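Local coordinates for geranyltranstransferase (Enterococcus faecalis, PDB 3P8L), which probably condenses isopentenyl diphosphate with geranyl diphosphate to form farnesyl diphosphate, in a magnesium-dependent step of isoprene biosynthesis, at residues V143-Q148 and G197-N202; L59-A64 and F192-G197. All blocks are in the same frame, centred on the assembly; numbering follows the deposited sequence. Where two conformers were deposited one is given.

Interaction 1: residues V143-Q148 and G197-N202; sequences VLLMQQ and GGVLAN
V199 projects from the last turn of helix 175-200 against two neighbouring leucines of helix 139-153. It meets L145 tip to tip, the two side chains extending toward each other with L145 CD2 3.9 Å from V199 CG1 and 4.0 Å from V199 CB. L144 passes obliquely instead, and its CD2 lies 3.8 Å from V199 CG2. Of the two valine methyls, CG1, anti to the backbone N (chi1 168°), meets L145 alone of the two leucines, while CG2, anti to the carbonyl carbon, meets L144 and is also reached by L145 CD2 at 4.1 Å. A looser apolar approach, 4.4 Å between L145 CD1 and L200 CD2, extends the patch toward helix 71-92, where L145 and L200 both rest on V76. The backbones stay well apart, 8.1 Å between the CA atoms of L145 and V199, and the side chains alone bridge them. L144 sits at the partly exposed margin, whereas L145, V199 and L200 are buried. Directly after this patch the helix stops: N202, with positive phi, is the C-prime residue of a Schellman motif in which N202 N bonds V199 O and Q203 N bonds G198 O. This is plain helix-to-helix packing in the all-helical fold of the polyprenyl synthase family, joining the C-terminal end of helix 175-200 to helix 139-153, which on another side meets the second subunit through M146 and Q147.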
loop_
_atom_site.group_PDB
_atom_site.type_symbol
_atom_site.label_atom_id
_atom_site.label_comp_id
_atom_site.label_asym_id
_atom_site.label_seq_id
_atom_site.Cartn_x
_atom_site.Cartn_y
_atom_site.Cartn_z
ATOM N N VAL A 143 7.339 -12.474 -4.970
ATOM C CA VAL A 143 6.144 -12.160 -5.743
ATOM C C VAL A 143 4.895 -12.804 -5.159
ATOM O O VAL A 143 3.856 -12.154 -5.065
ATOM C CB VAL A 143 6.330 -12.500 -7.260
ATOM C CG1 VAL A 143 4.994 -12.576 -8.023
ATOM C CG2 VAL A 143 7.218 -11.484 -7.909
ATOM N N LEU A 144 5.012 -14.062 -4.726
ATOM C CA LEU A 144 3.905 -14.761 -4.077
ATOM C C LEU A 144 3.449 -14.030 -2.807
ATOM O O LEU A 144 2.260 -13.862 -2.574
ATOM C CB LEU A 144 4.304 -16.213 -3.735
ATOM C CG LEU A 144 3.283 -17.070 -2.977
ATOM C CD1 LEU A 144 1.969 -17.196 -3.744
ATOM C CD2 LEU A 144 3.870 -18.445 -2.672
ATOM N N LEU A 145 4.402 -13.618 -1.992
ATOM C CA LEU A 145 4.059 -13.014 -0.705
ATOM C C LEU A 145 3.506 -11.586 -0.883
ATOM O O LEU A 145 2.669 -11.157 -0.095
ATOM C CB LEU A 145 5.245 -13.074 0.265
ATOM C CG LEU A 145 5.556 -14.477 0.827
ATOM C CD1 LEU A 145 6.523 -14.388 1.975
ATOM C CD2 LEU A 145 4.323 -15.212 1.279
ATOM N N MET A 146 3.932 -10.895 -1.945
ATOM C CA MET A 146 3.404 -9.565 -2.273
ATOM C C MET A 146 1.963 -9.701 -2.764
ATOM O O MET A 146 1.086 -8.932 -2.362
ATOM C CB MET A 146 4.297 -8.835 -3.294
ATOM C CG MET A 146 5.596 -8.250 -2.692
ATOM S SD MET A 146 6.669 -7.311 -3.823
ATOM C CE MET A 146 6.901 -8.457 -5.170
ATOM N N GLN A 147 1.726 -10.705 -3.613
ATOM C CA GLN A 147 0.381 -11.060 -4.067
ATOM C C GLN A 147 -0.540 -11.354 -2.898
ATOM O O GLN A 147 -1.680 -10.851 -2.827
ATOM C CB GLN A 147 0.416 -12.301 -4.992
ATOM C CG GLN A 147 0.919 -12.033 -6.406
ATOM C CD GLN A 147 1.217 -13.316 -7.196
ATOM O OE1 GLN A 147 1.169 -14.423 -6.656
ATOM N NE2 GLN A 147 1.523 -13.159 -8.482
ATOM N N GLN A 148 -0.045 -12.164 -1.972
ATOM C CA GLN A 148 -0.836 -12.617 -0.840
ATOM C C GLN A 148 -1.082 -11.478 0.176
ATOM O O GLN A 148 -2.177 -11.358 0.737
ATOM C CB GLN A 148 -0.170 -13.826 -0.176
ATOM C CG GLN A 148 -0.288 -15.148 -0.993
ATOM C CD GLN A 148 -1.715 -15.605 -1.179
ATOM O OE1 GLN A 148 -2.470 -15.729 -0.216
ATOM N NE2 GLN A 148 -2.100 -15.862 -2.427
ATOM N N GLY A 197 4.227 -17.922 6.943
ATOM C CA GLY A 197 4.987 -18.902 7.728
ATOM C C GLY A 197 5.275 -20.176 6.933
ATOM O O GLY A 197 6.420 -20.614 6.866
ATOM N N GLY A 198 4.242 -20.733 6.299
ATOM C CA GLY A 198 4.398 -21.893 5.399
ATOM C C GLY A 198 5.340 -21.715 4.219
ATOM O O GLY A 198 6.120 -22.614 3.901
ATOM N N VAL A 199 5.268 -20.552 3.576
ATOM C CA VAL A 199 6.079 -20.239 2.409
ATOM C C VAL A 199 7.537 -20.045 2.816
ATOM O O VAL A 199 8.463 -20.535 2.146
ATOM C CB VAL A 199 5.515 -18.986 1.684
ATOM C CG1 VAL A 199 6.470 -18.444 0.643
ATOM C CG2 VAL A 199 4.173 -19.307 1.061
ATOM N N LEU A 200 7.733 -19.346 3.933
ATOM C CA LEU A 200 9.059 -19.141 4.496
ATOM C C LEU A 200 9.725 -20.461 4.885
ATOM O O LEU A 200 10.947 -20.573 4.817
ATOM C CB LEU A 200 9.010 -18.181 5.701
ATOM C CG LEU A 200 8.606 -16.727 5.381
ATOM C CD1 LEU A 200 8.307 -15.931 6.660
ATOM C CD2 LEU A 200 9.656 -16.031 4.559
ATOM N N ALA A 201 8.915 -21.444 5.282
ATOM C CA ALA A 201 9.425 -22.738 5.715
ATOM C C ALA A 201 9.428 -23.794 4.594
ATOM O O ALA A 201 9.653 -24.983 4.861
ATOM C CB ALA A 201 8.632 -23.233 6.913
ATOM N N ASN A 202 9.165 -23.348 3.362
ATOM C CA ASN A 202 9.133 -24.208 2.169
ATOM C C ASN A 202 8.165 -25.386 2.200
ATOM O O ASN A 202 8.475 -26.462 1.688
ATOM C CB ASN A 202 10.541 -24.692 1.791
ATOM C CG ASN A 202 10.982 -24.176 0.439
ATOM O OD1 ASN A 202 11.901 -23.364 0.347
ATOM N ND2 ASN A 202 10.317 -24.637 -0.621
#

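Interaction 2: residues L59-A64 and F192-G197; sequences LTTVAA and FALIAG
T61 sets its side chain against the backbone of G197, the closest CA pair of the two segments at 5.0 Å between their CA atoms. Two residues earlier, L59 turns away from helix 175-200 and packs on H17 and V21 of helix 13-31, while T60 faces helix 289-298 through H291 and L295. T61 is the first residue of the segment to touch 192-197, and it does so with both branches. Its methyl, anti to the backbone N, lies over the bare glycine backbone, CG2 being 3.6 Å from G197 CA and 3.8 Å from G197 C. The glycine puts no side chain between the helices, and the methyl rests directly on its main chain. The hydroxyl branch, anti to the carbonyl carbon (chi1 -62°), sits beside the backbone N and bonds back to L57 O one turn earlier, which satisfies it within its own helix. The same OG1 is 3.3 Å from CD1 of L194, a van der Waals touch in which the leucine chain crosses the threonine at about a right angle. V62 adds the next contact: its CG2 rests 3.9 Å from G197 O and 4.1 Å from G197 CA, carrying the apolar cover along the glycine. A63 then turns to F13 and H291. The axes of the two segments approach to 8.2 Å and cross at -35°, their chain directions running broadly the same way. Within the helical bundle, helix 205-230 backs L194 through L211 and F214, helix 289-298 backs T61 through L292, and helix 71-92 lies against the side of helix 175-200 that carries A193 and A196.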
loop_
_atom_site.group_PDB
_atom_site.type_symbol
_atom_site.label_atom_id
_atom_site.label_comp_id
_atom_site.label_asym_id
_atom_site.label_seq_id
_atom_site.Cartn_x
_atom_site.Cartn_y
_atom_site.Cartn_z
ATOM N N LEU A 59 6.383 -15.897 12.785
ATOM C CA LEU A 59 7.599 -16.468 13.362
ATOM C C LEU A 59 7.360 -17.789 14.106
ATOM O O LEU A 59 8.178 -18.719 14.024
ATOM C CB LEU A 59 8.282 -15.448 14.270
ATOM C CG LEU A 59 8.742 -14.169 13.549
ATOM C CD1 LEU A 59 9.492 -13.317 14.514
ATOM C CD2 LEU A 59 9.610 -14.432 12.304
ATOM N N THR A 60 6.219 -17.883 14.781
ATOM C CA THR A 60 5.850 -19.099 15.477
ATOM C C THR A 60 5.647 -20.234 14.470
ATOM O O THR A 60 6.024 -21.380 14.736
ATOM C CB THR A 60 4.617 -18.867 16.369
ATOM O OG1 THR A 60 4.893 -17.777 17.268
ATOM C CG2 THR A 60 4.287 -20.100 17.198
ATOM N N THR A 61 5.091 -19.900 13.306
ATOM C CA THR A 61 4.793 -20.884 12.265
ATOM C C THR A 61 6.107 -21.420 11.686
ATOM O O THR A 61 6.247 -22.625 11.495
ATOM C CB THR A 61 3.838 -20.299 11.189
ATOM O OG1 THR A 61 2.603 -19.953 11.824
ATOM C CG2 THR A 61 3.547 -21.293 10.077
ATOM N N VAL A 62 7.067 -20.524 11.458
ATOM C CA VAL A 62 8.412 -20.900 11.016
ATOM C C VAL A 62 9.096 -21.801 12.079
ATOM O O VAL A 62 9.757 -22.794 11.731
ATOM C CB VAL A 62 9.265 -19.642 10.687
ATOM C CG1 VAL A 62 10.715 -20.004 10.350
ATOM C CG2 VAL A 62 8.648 -18.863 9.520
ATOM N N ALA A 63 8.901 -21.468 13.357
ATOM C CA ALA A 63 9.434 -22.254 14.481
ATOM C C ALA A 63 8.846 -23.664 14.527
ATOM O O ALA A 63 9.582 -24.632 14.709
ATOM C CB ALA A 63 9.214 -21.543 15.809
ATOM N N ALA A 64 7.532 -23.752 14.351
ATOM C CA ALA A 64 6.820 -25.027 14.256
ATOM C C ALA A 64 7.398 -26.008 13.215
ATOM O O ALA A 64 7.381 -27.212 13.446
ATOM C CB ALA A 64 5.346 -24.788 14.003
ATOM N N PHE A 192 -2.904 -14.550 6.131
ATOM C CA PHE A 192 -1.609 -14.223 5.540
ATOM C C PHE A 192 -0.457 -14.643 6.452
ATOM O O PHE A 192 0.542 -15.172 5.965
ATOM C CB PHE A 192 -1.451 -12.725 5.197
ATOM C CG PHE A 192 -0.074 -12.388 4.688
ATOM C CD1 PHE A 192 0.242 -12.588 3.348
ATOM C CD2 PHE A 192 0.931 -11.943 5.558
ATOM C CE1 PHE A 192 1.512 -12.297 2.876
ATOM C CE2 PHE A 192 2.206 -11.682 5.096
ATOM C CZ PHE A 192 2.496 -11.859 3.741
ATOM N N ALA A 193 -0.560 -14.387 7.758
ATOM C CA ALA A 193 0.568 -14.699 8.647
ATOM C C ALA A 193 0.934 -16.197 8.583
ATOM O O ALA A 193 2.111 -16.551 8.504
ATOM C CB ALA A 193 0.273 -14.293 10.075
ATOM N N LEU A 194 -0.084 -17.051 8.610
ATOM C CA LEU A 194 0.103 -18.518 8.541
ATOM C C LEU A 194 0.624 -19.016 7.183
ATOM O O LEU A 194 1.573 -19.825 7.130
ATOM C CB LEU A 194 -1.185 -19.247 8.952
ATOM C CG LEU A 194 -1.396 -19.582 10.441
ATOM C CD1 LEU A 194 -0.448 -20.673 10.888
ATOM C CD2 LEU A 194 -1.302 -18.358 11.371
ATOM N N ILE A 195 0.014 -18.513 6.106
ATOM C CA ILE A 195 0.473 -18.717 4.733
ATOM C C ILE A 195 1.923 -18.329 4.577
ATOM O O ILE A 195 2.722 -19.125 4.072
ATOM C CB ILE A 195 -0.408 -17.932 3.702
ATOM C CG1 ILE A 195 -1.802 -18.549 3.618
ATOM C CG2 ILE A 195 0.244 -17.873 2.313
ATOM C CD1 ILE A 195 -2.718 -17.832 2.667
ATOM N N ALA A 196 2.275 -17.122 5.034
ATOM C CA ALA A 196 3.647 -16.658 4.944
ATOM C C ALA A 196 4.613 -17.539 5.728
ATOM O O ALA A 196 5.713 -17.819 5.250
ATOM C CB ALA A 196 3.780 -15.198 5.391
ATOM N N GLY A 197 4.227 -17.922 6.943
ATOM C CA GLY A 197 4.987 -18.902 7.728
ATOM C C GLY A 197 5.275 -20.176 6.933
ATOM O O GLY A 197 6.420 -20.614 6.866
#

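From the N terminus, helix 53-64 supplies the first half of interaction 2, and helix 139-153 then supplies the first half of interaction 1. The chain returns along helix 175-200, where residues 192-197 close the loop of interaction 2, spanning 127 intervening residues, before residues 197-202 close the shorter loop of interaction 1, with 48 between. The loops cross rather than nest. G197 belongs to both, and the centres lie about 10 Å apart. Helix 175-200 thus packs on helix 53-64 and, with its last turn, on helix 139-153; the two contacts also touch directly, as where F192 CE1 lies 3.4 Å from L145 O.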